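Local coordinates for protein UlvanLyase-PL25 (Pseudoalteromonas sp. PLSV, PDB 5UAS) that degrades ulvan, the sulfated cell-wall polysaccharide of green seaweeds, as a polysaccharide lyase of family PL25 built on a beta-propeller fold, at residues G117-Q122 with N132-A137; T159-Y164 with F179-H184. All blocks are in the same frame, centred on the assembly; numbering follows the deposited sequence.

Contacts 1 and 2 sit next to each other beside the sugar chain bound to the propeller, their centres about 7 Å apart, and both touch the same glucuronate and sulfated rhamnose. Contact 1 is partly buried and joins two parts of one long loop between strands 112-116 and 139-143; contact 2 is buried and sets a loop against the end of strand 175-180. Their chemistry follows: glycines, histidines and irregular backbone bonds in contact 1, a short antiparallel pairing and an arginine-carboxylate grip in contact 2. They meet where G120 N lies 3.0 Å from G162 O, probably a hydrogen bond, while H119 and R180 both bind the glucuronate carboxylate.

Contact 1: G117-Q122 with N132-A137; sequences GGHGGQ and NTHHGA. With 83Y (3-O-sulfo-alpha-L-rhamnopyranose), chain C; BDP (beta-D-glucopyranuronic acid), chain B.
H119 reaches past H134 and H135 to the sugar. Its CB passes 3.1 Å from the backbone O of H135. CG stands anti to the backbone N (chi1 -163°), which carries the ring out of the loop toward the substrate. CD2 of H134 stands over the H119 ring face near ND1 and CE1, edge to face in a T-shaped pair with planes at 81°. At the tip, NE2 of H119 donates a nearly straight 2.7 Å bond to O6B of the glucuronate. OD2 of D97 is hydrogen-bonded to ND1 of H119, which probably fixes the ring's rotation and leaves NE2 to donate; the same OD2 is bonded to NE2 of H135. Histidine suits position 119, joining a flat face for packing to a donor at its tip.

This is a loop at the substrate-binding side of a beta-propeller, following strand 112-116 of one four-stranded blade. At G120 and G136 the backbone angles would jam a CB against the preceding carbonyl O, and at G136 it would also hit G117 O. O of G136 takes N-H groups of H119 and G121 from opposite faces of its carbonyl plane.

H134 offers its flat ring to the rhamnose, the sugar O5 over its centre, while H135 packs on the opposite face. Farther out, bent Q122 brings OE1 to the backbone N of G136 at 2.9 Å, and its NE2 bonds to N125 and E86.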
loop_
_atom_site.group_PDB
_atom_site.type_symbol
_atom_site.label_atom_id
_atom_site.label_comp_id
_atom_site.label_asym_id
_atom_site.label_seq_id
_atom_site.Cartn_x
_atom_site.Cartn_y
_atom_site.Cartn_z
ATOM N N GLY A 117 -0.330 3.212 -12.764
ATOM C CA GLY A 117 0.356 2.886 -14.000
ATOM C C GLY A 117 1.877 2.891 -13.959
ATOM O O GLY A 117 2.519 2.455 -14.940
ATOM N N GLY A 118 2.486 3.333 -12.863
ATOM C CA GLY A 118 3.935 3.507 -12.842
ATOM C C GLY A 118 4.667 2.298 -12.277
ATOM O O GLY A 118 4.240 1.691 -11.283
ATOM N N HIS A 119 5.745 1.932 -12.954
ATOM C CA HIS A 119 6.763 1.034 -12.420
ATOM C C HIS A 119 8.127 1.610 -12.777
ATOM O O HIS A 119 9.047 0.902 -13.217
ATOM C CB HIS A 119 6.592 -0.401 -12.931
ATOM C CG HIS A 119 7.337 -1.408 -12.111
ATOM N ND1 HIS A 119 7.299 -2.755 -12.382
ATOM C CD2 HIS A 119 8.122 -1.265 -11.011
ATOM C CE1 HIS A 119 8.042 -3.407 -11.503
ATOM N NE2 HIS A 119 8.547 -2.527 -10.651
ATOM N N GLY A 120 8.242 2.914 -12.585
ATOM C CA GLY A 120 9.524 3.612 -12.581
ATOM C C GLY A 120 9.836 4.327 -13.877
ATOM O O GLY A 120 10.933 4.867 -14.010
ATOM N N GLY A 121 8.920 4.312 -14.852
ATOM C CA GLY A 121 9.156 4.987 -16.121
ATOM C C GLY A 121 10.120 4.204 -16.992
ATOM O O GLY A 121 10.470 3.060 -16.715
ATOM N N GLN A 122 10.583 4.868 -18.047
ATOM C CA GLN A 122 11.527 4.281 -18.985
ATOM C C GLN A 122 12.274 5.424 -19.663
ATOM O O GLN A 122 11.948 6.596 -19.467
ATOM C CB GLN A 122 10.828 3.377 -20.025
ATOM C CG GLN A 122 9.717 4.066 -20.841
ATOM C CD GLN A 122 8.290 3.682 -20.366
ATOM O OE1 GLN A 122 7.963 2.493 -20.246
ATOM N NE2 GLN A 122 7.438 4.692 -20.118
ATOM N N ASN A 132 16.725 5.053 -11.013
ATOM C CA ASN A 132 16.765 4.291 -12.252
ATOM C C ASN A 132 15.335 4.076 -12.745
ATOM O O ASN A 132 14.381 4.586 -12.162
ATOM C CB ASN A 132 17.517 2.962 -12.052
ATOM C CG ASN A 132 16.736 1.942 -11.181
ATOM O OD1 ASN A 132 15.917 2.308 -10.341
ATOM N ND2 ASN A 132 17.029 0.651 -11.380
ATOM N N THR A 133 15.198 3.363 -13.863
ATOM C CA THR A 133 13.891 3.186 -14.506
ATOM C C THR A 133 13.633 1.710 -14.743
ATOM O O THR A 133 14.488 0.847 -14.520
ATOM C CB THR A 133 13.796 3.948 -15.842
ATOM O OG1 THR A 133 14.746 3.413 -16.775
ATOM C CG2 THR A 133 14.078 5.422 -15.656
ATOM N N HIS A 134 12.415 1.414 -15.188
ATOM C CA HIS A 134 12.100 0.048 -15.567
ATOM C C HIS A 134 11.108 0.122 -16.718
ATOM O O HIS A 134 11.531 0.220 -17.871
ATOM C CB HIS A 134 11.568 -0.746 -14.365
ATOM C CG HIS A 134 11.307 -2.194 -14.679
ATOM N ND1 HIS A 134 12.187 -2.969 -15.403
ATOM C CD2 HIS A 134 10.261 -2.998 -14.378
ATOM C CE1 HIS A 134 11.694 -4.187 -15.538
ATOM N NE2 HIS A 134 10.530 -4.233 -14.918
ATOM N N HIS A 135 9.809 0.111 -16.443
ATOM C CA HIS A 135 8.840 0.462 -17.487
ATOM C C HIS A 135 7.578 1.035 -16.868
ATOM O O HIS A 135 7.317 0.871 -15.682
ATOM C CB HIS A 135 8.463 -0.721 -18.402
ATOM C CG HIS A 135 8.154 -1.992 -17.683
ATOM N ND1 HIS A 135 8.802 -3.175 -17.969
ATOM C CD2 HIS A 135 7.260 -2.279 -16.704
ATOM C CE1 HIS A 135 8.319 -4.135 -17.199
ATOM N NE2 HIS A 135 7.384 -3.619 -16.422
ATOM N N GLY A 136 6.799 1.735 -17.699
ATOM C CA GLY A 136 5.506 2.230 -17.274
ATOM C C GLY A 136 5.595 3.581 -16.609
ATOM O O GLY A 136 6.057 3.698 -15.472
ATOM N N ALA A 137 5.114 4.604 -17.307
ATOM C CA ALA A 137 5.111 5.946 -16.749
ATOM C C ALA A 137 3.999 6.077 -15.713
ATOM O O ALA A 137 2.859 5.646 -15.936
ATOM C CB ALA A 137 4.950 6.974 -17.873
HETATM C C1 83Y C . 14.398 -5.287 -12.180
HETATM C C2 83Y C . 13.801 -6.646 -11.843
HETATM C C3 83Y C . 13.064 -6.591 -10.515
HETATM C C4 83Y C . 11.958 -5.541 -10.590
HETATM C C5 83Y C . 12.649 -4.210 -10.908
HETATM C C6 83Y C . 11.687 -3.042 -11.015
HETATM O O1 83Y C . 15.424 -4.965 -11.231
HETATM O O1S 83Y C . 12.417 -9.820 -8.646
HETATM O O2 83Y C . 12.907 -7.059 -12.878
HETATM O O2S 83Y C . 14.616 -9.014 -9.266
HETATM O O3 83Y C . 12.584 -7.889 -10.168
HETATM O O3S 83Y C . 13.223 -7.730 -7.769
HETATM O O5 83Y C . 13.363 -4.294 -12.154
HETATM S S 83Y C . 13.223 -8.611 -8.959
HETATM O O4 83Y C . 11.263 -5.477 -9.335
HETATM C C1 BDP B . 9.932 -6.040 -9.319
HETATM C C2 BDP B . 9.881 -7.217 -8.319
HETATM C C3 BDP B . 10.017 -6.619 -6.954
HETATM C C4 BDP B . 8.984 -5.590 -6.681
HETATM C C5 BDP B . 9.005 -4.536 -7.717
HETATM C C6 BDP B . 9.933 -3.294 -7.493
HETATM O O2 BDP B . 8.643 -7.919 -8.487
HETATM O O3 BDP B . 11.355 -6.172 -6.677
HETATM O O4 BDP B . 7.637 -5.982 -6.349
HETATM O O5 BDP B . 8.983 -4.976 -9.036
HETATM O O6A BDP B . 10.361 -3.016 -6.367
HETATM O O6B BDP B . 10.204 -2.560 -8.459
#

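Contact 2: T159-Y164 with F179-H184; sequences TPFGTY and FRHGAH. With ZN (zinc ion), chain E; BDP (beta-D-glucopyranuronic acid), chain B; 83Y (3-O-sulfo-alpha-L-rhamnopyranose), chain C.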
loop_
_atom_site.group_PDB
_atom_site.type_symbol
_atom_site.label_atom_id
_atom_site.label_comp_id
_atom_site.label_asym_id
_atom_site.label_seq_id
_atom_site.Cartn_x
_atom_site.Cartn_y
_atom_site.Cartn_z
ATOM N N THR A 159 5.856 13.397 -11.902
ATOM C CA THR A 159 6.943 12.794 -12.664
ATOM C C THR A 159 6.544 11.401 -13.157
ATOM O O THR A 159 5.895 10.634 -12.437
ATOM C CB THR A 159 8.235 12.716 -11.849
ATOM O OG1 THR A 159 9.247 12.106 -12.665
ATOM C CG2 THR A 159 8.032 11.881 -10.563
ATOM N N PRO A 160 6.906 11.038 -14.388
ATOM C CA PRO A 160 6.648 9.668 -14.845
ATOM C C PRO A 160 7.474 8.621 -14.127
ATOM O O PRO A 160 7.108 7.439 -14.176
ATOM C CB PRO A 160 7.000 9.726 -16.334
ATOM C CG PRO A 160 8.077 10.793 -16.378
ATOM C CD PRO A 160 7.615 11.841 -15.402
ATOM N N PHE A 161 8.537 9.016 -13.416
ATOM C CA PHE A 161 9.432 8.062 -12.754
ATOM C C PHE A 161 8.878 7.818 -11.362
ATOM O O PHE A 161 9.274 8.449 -10.385
ATOM C CB PHE A 161 10.857 8.616 -12.705
ATOM C CG PHE A 161 11.382 8.993 -14.049
ATOM C CD1 PHE A 161 11.574 8.029 -15.018
ATOM C CD2 PHE A 161 11.643 10.325 -14.360
ATOM C CE1 PHE A 161 12.046 8.384 -16.278
ATOM C CE2 PHE A 161 12.120 10.692 -15.610
ATOM C CZ PHE A 161 12.320 9.730 -16.574
ATOM N N GLY A 162 7.935 6.893 -11.277
ATOM C CA GLY A 162 7.261 6.617 -10.023
ATOM C C GLY A 162 6.824 5.170 -9.900
ATOM O O GLY A 162 6.426 4.540 -10.896
ATOM N N THR A 163 6.906 4.651 -8.675
ATOM C CA THR A 163 6.286 3.406 -8.250
ATOM C C THR A 163 5.763 3.630 -6.838
ATOM O O THR A 163 6.394 4.335 -6.040
ATOM C CB THR A 163 7.264 2.195 -8.217
ATOM O OG1 THR A 163 8.118 2.173 -9.361
ATOM C CG2 THR A 163 6.475 0.884 -8.201
ATOM N N TYR A 164 4.621 2.997 -6.529
ATOM C CA TYR A 164 4.039 2.911 -5.188
ATOM C C TYR A 164 3.423 4.209 -4.699
ATOM O O TYR A 164 3.834 4.753 -3.663
ATOM C CB TYR A 164 5.070 2.401 -4.159
ATOM C CG TYR A 164 5.668 1.069 -4.562
ATOM C CD1 TYR A 164 4.855 -0.028 -4.769
ATOM C CD2 TYR A 164 7.033 0.944 -4.816
ATOM C CE1 TYR A 164 5.394 -1.268 -5.139
ATOM C CE2 TYR A 164 7.586 -0.275 -5.212
ATOM C CZ TYR A 164 6.744 -1.384 -5.366
ATOM O OH TYR A 164 7.265 -2.598 -5.768
ATOM N N PHE A 179 5.969 8.432 -3.224
ATOM C CA PHE A 179 6.295 7.330 -4.128
ATOM C C PHE A 179 7.811 7.153 -4.202
ATOM O O PHE A 179 8.594 8.007 -3.764
ATOM C CB PHE A 179 5.713 7.567 -5.545
ATOM C CG PHE A 179 6.117 8.886 -6.171
ATOM C CD1 PHE A 179 5.424 10.058 -5.871
ATOM C CD2 PHE A 179 7.203 8.959 -7.039
ATOM C CE1 PHE A 179 5.800 11.289 -6.440
ATOM C CE2 PHE A 179 7.586 10.167 -7.627
ATOM C CZ PHE A 179 6.872 11.348 -7.317
ATOM N N ARG A 180 8.215 6.042 -4.810
ATOM C CA ARG A 180 9.608 5.832 -5.179
ATOM C C ARG A 180 9.864 6.421 -6.566
ATOM O O ARG A 180 9.150 6.096 -7.524
ATOM C CB ARG A 180 9.919 4.344 -5.142
ATOM C CG ARG A 180 11.364 4.039 -5.481
ATOM C CD ARG A 180 11.541 2.522 -5.515
ATOM N NE ARG A 180 10.823 1.930 -6.651
ATOM C CZ ARG A 180 10.700 0.630 -6.890
ATOM N NH1 ARG A 180 11.202 -0.271 -6.033
ATOM N NH2 ARG A 180 10.030 0.220 -7.980
ATOM N N HIS A 181 10.892 7.273 -6.672
ATOM C CA HIS A 181 11.142 8.071 -7.883
ATOM C C HIS A 181 11.946 7.255 -8.900
ATOM O O HIS A 181 13.065 7.597 -9.294
ATOM C CB HIS A 181 11.861 9.359 -7.493
ATOM C CG HIS A 181 11.851 10.459 -8.524
ATOM N ND1 HIS A 181 12.492 10.365 -9.742
ATOM C CD2 HIS A 181 11.344 11.717 -8.465
ATOM C CE1 HIS A 181 12.351 11.504 -10.406
ATOM N NE2 HIS A 181 11.663 12.347 -9.650
ATOM N N GLY A 182 11.342 6.147 -9.322
ATOM C CA GLY A 182 11.965 5.237 -10.276
ATOM C C GLY A 182 11.788 3.784 -9.861
ATOM O O GLY A 182 10.815 3.425 -9.175
ATOM N N ALA A 183 12.709 2.931 -10.315
ATOM C CA ALA A 183 12.687 1.508 -9.963
ATOM C C ALA A 183 13.521 1.299 -8.699
ATOM O O ALA A 183 13.589 2.215 -7.879
ATOM C CB ALA A 183 13.172 0.658 -11.141
ATOM N N HIS A 184 14.152 0.128 -8.506
ATOM C CA HIS A 184 14.757 -0.151 -7.195
ATOM C C HIS A 184 15.743 0.923 -6.767
ATOM O O HIS A 184 15.850 1.249 -5.574
ATOM C CB HIS A 184 15.512 -1.471 -7.213
ATOM C CG HIS A 184 14.638 -2.671 -7.206
ATOM N ND1 HIS A 184 15.086 -3.899 -6.774
ATOM C CD2 HIS A 184 13.356 -2.846 -7.591
ATOM C CE1 HIS A 184 14.102 -4.777 -6.868
ATOM N NE2 HIS A 184 13.050 -4.169 -7.389
HETATM ZN ZN ZN E . 16.926 -4.460 -6.059
HETATM C C1 BDP B . 9.932 -6.040 -9.319
HETATM C C2 BDP B . 9.881 -7.217 -8.319
HETATM C C3 BDP B . 10.017 -6.619 -6.954
HETATM C C4 BDP B . 8.984 -5.590 -6.681
HETATM C C5 BDP B . 9.005 -4.536 -7.717
HETATM C C6 BDP B . 9.933 -3.294 -7.493
HETATM O O2 BDP B . 8.643 -7.919 -8.487
HETATM O O3 BDP B . 11.355 -6.172 -6.677
HETATM O O4 BDP B . 7.637 -5.982 -6.349
HETATM O O5 BDP B . 8.983 -4.976 -9.036
HETATM O O6A BDP B . 10.361 -3.016 -6.367
HETATM O O6B BDP B . 10.204 -2.560 -8.459
HETATM C C1 83Y C . 14.398 -5.287 -12.180
HETATM C C2 83Y C . 13.801 -6.646 -11.843
HETATM C C3 83Y C . 13.064 -6.591 -10.515
HETATM C C4 83Y C . 11.958 -5.541 -10.590
HETATM C C5 83Y C . 12.649 -4.210 -10.908
HETATM C C6 83Y C . 11.687 -3.042 -11.015
HETATM O O1 83Y C . 15.424 -4.965 -11.231
HETATM O O1S 83Y C . 12.417 -9.820 -8.646
HETATM O O2 83Y C . 12.907 -7.059 -12.878
HETATM O O2S 83Y C . 14.616 -9.014 -9.266
HETATM O O3 83Y C . 12.584 -7.889 -10.168
HETATM O O3S 83Y C . 13.223 -7.730 -7.769
HETATM O O5 83Y C . 13.363 -4.294 -12.154
HETATM S S 83Y C . 13.223 -8.611 -8.959
HETATM O O4 83Y C . 11.263 -5.477 -9.335
#
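T163 and R180 form an antiparallel hydrogen-bonded pair, in which R180 N donates to T163 O at 2.8 Å and T163 N to R180 O at 2.9 Å; next to this pair each chain bends in an inverse gamma turn, centred on F161 and on H181, and the two stay close. The two side chains lie side by side, pointing the same way. R180 starts extended, with CG anti to its N, and bends at chi3 (68°), a turn that swings the guanidinium round to the sugar. The glucuronate carboxylate lies at the edge of the R180 guanidinium, NH1 of R180 giving O6A a 2.9 Å bond and NH2 giving O6B one of 2.8 Å, both nearly straight.

A second shell steadies that group. NH2 also donates to OG1 of T163, while OG1 in turn donates to G182 O; NE of R180 reaches this same carbonyl from the opposite face of its plane. Threonine suits the place because its hydroxyl accepts and donates at once. The backbone of A183 and H184 lies over one guanidinium face, and CE2 of Y164 rests near the rim of the other, the ring steeply inclined (68°).

In this beta-propeller lyase the R180 end of strand 175-180 lies beside the bound sugar, where Y164, the probable proton acceptor, has OH 3.2 Å from O6A of the glucuronate. H184 works on two sides, its ND1 binding the zinc ion at 2.0 Å together with H240, C242 and H254, and its NE2 donating to O4 of the rhamnose at 2.9 Å and, weakly, to O3 of the glucuronate.

Away from the sugar, aromatic and methyl packing takes over. T159 turns its methyl CG2 against the F179 ring, 3.4 Å from CE2, and off-centre over the H181 ring as a CH-pi contact; the polar part is an ST turn, OG1 of T159 accepting from F161 N.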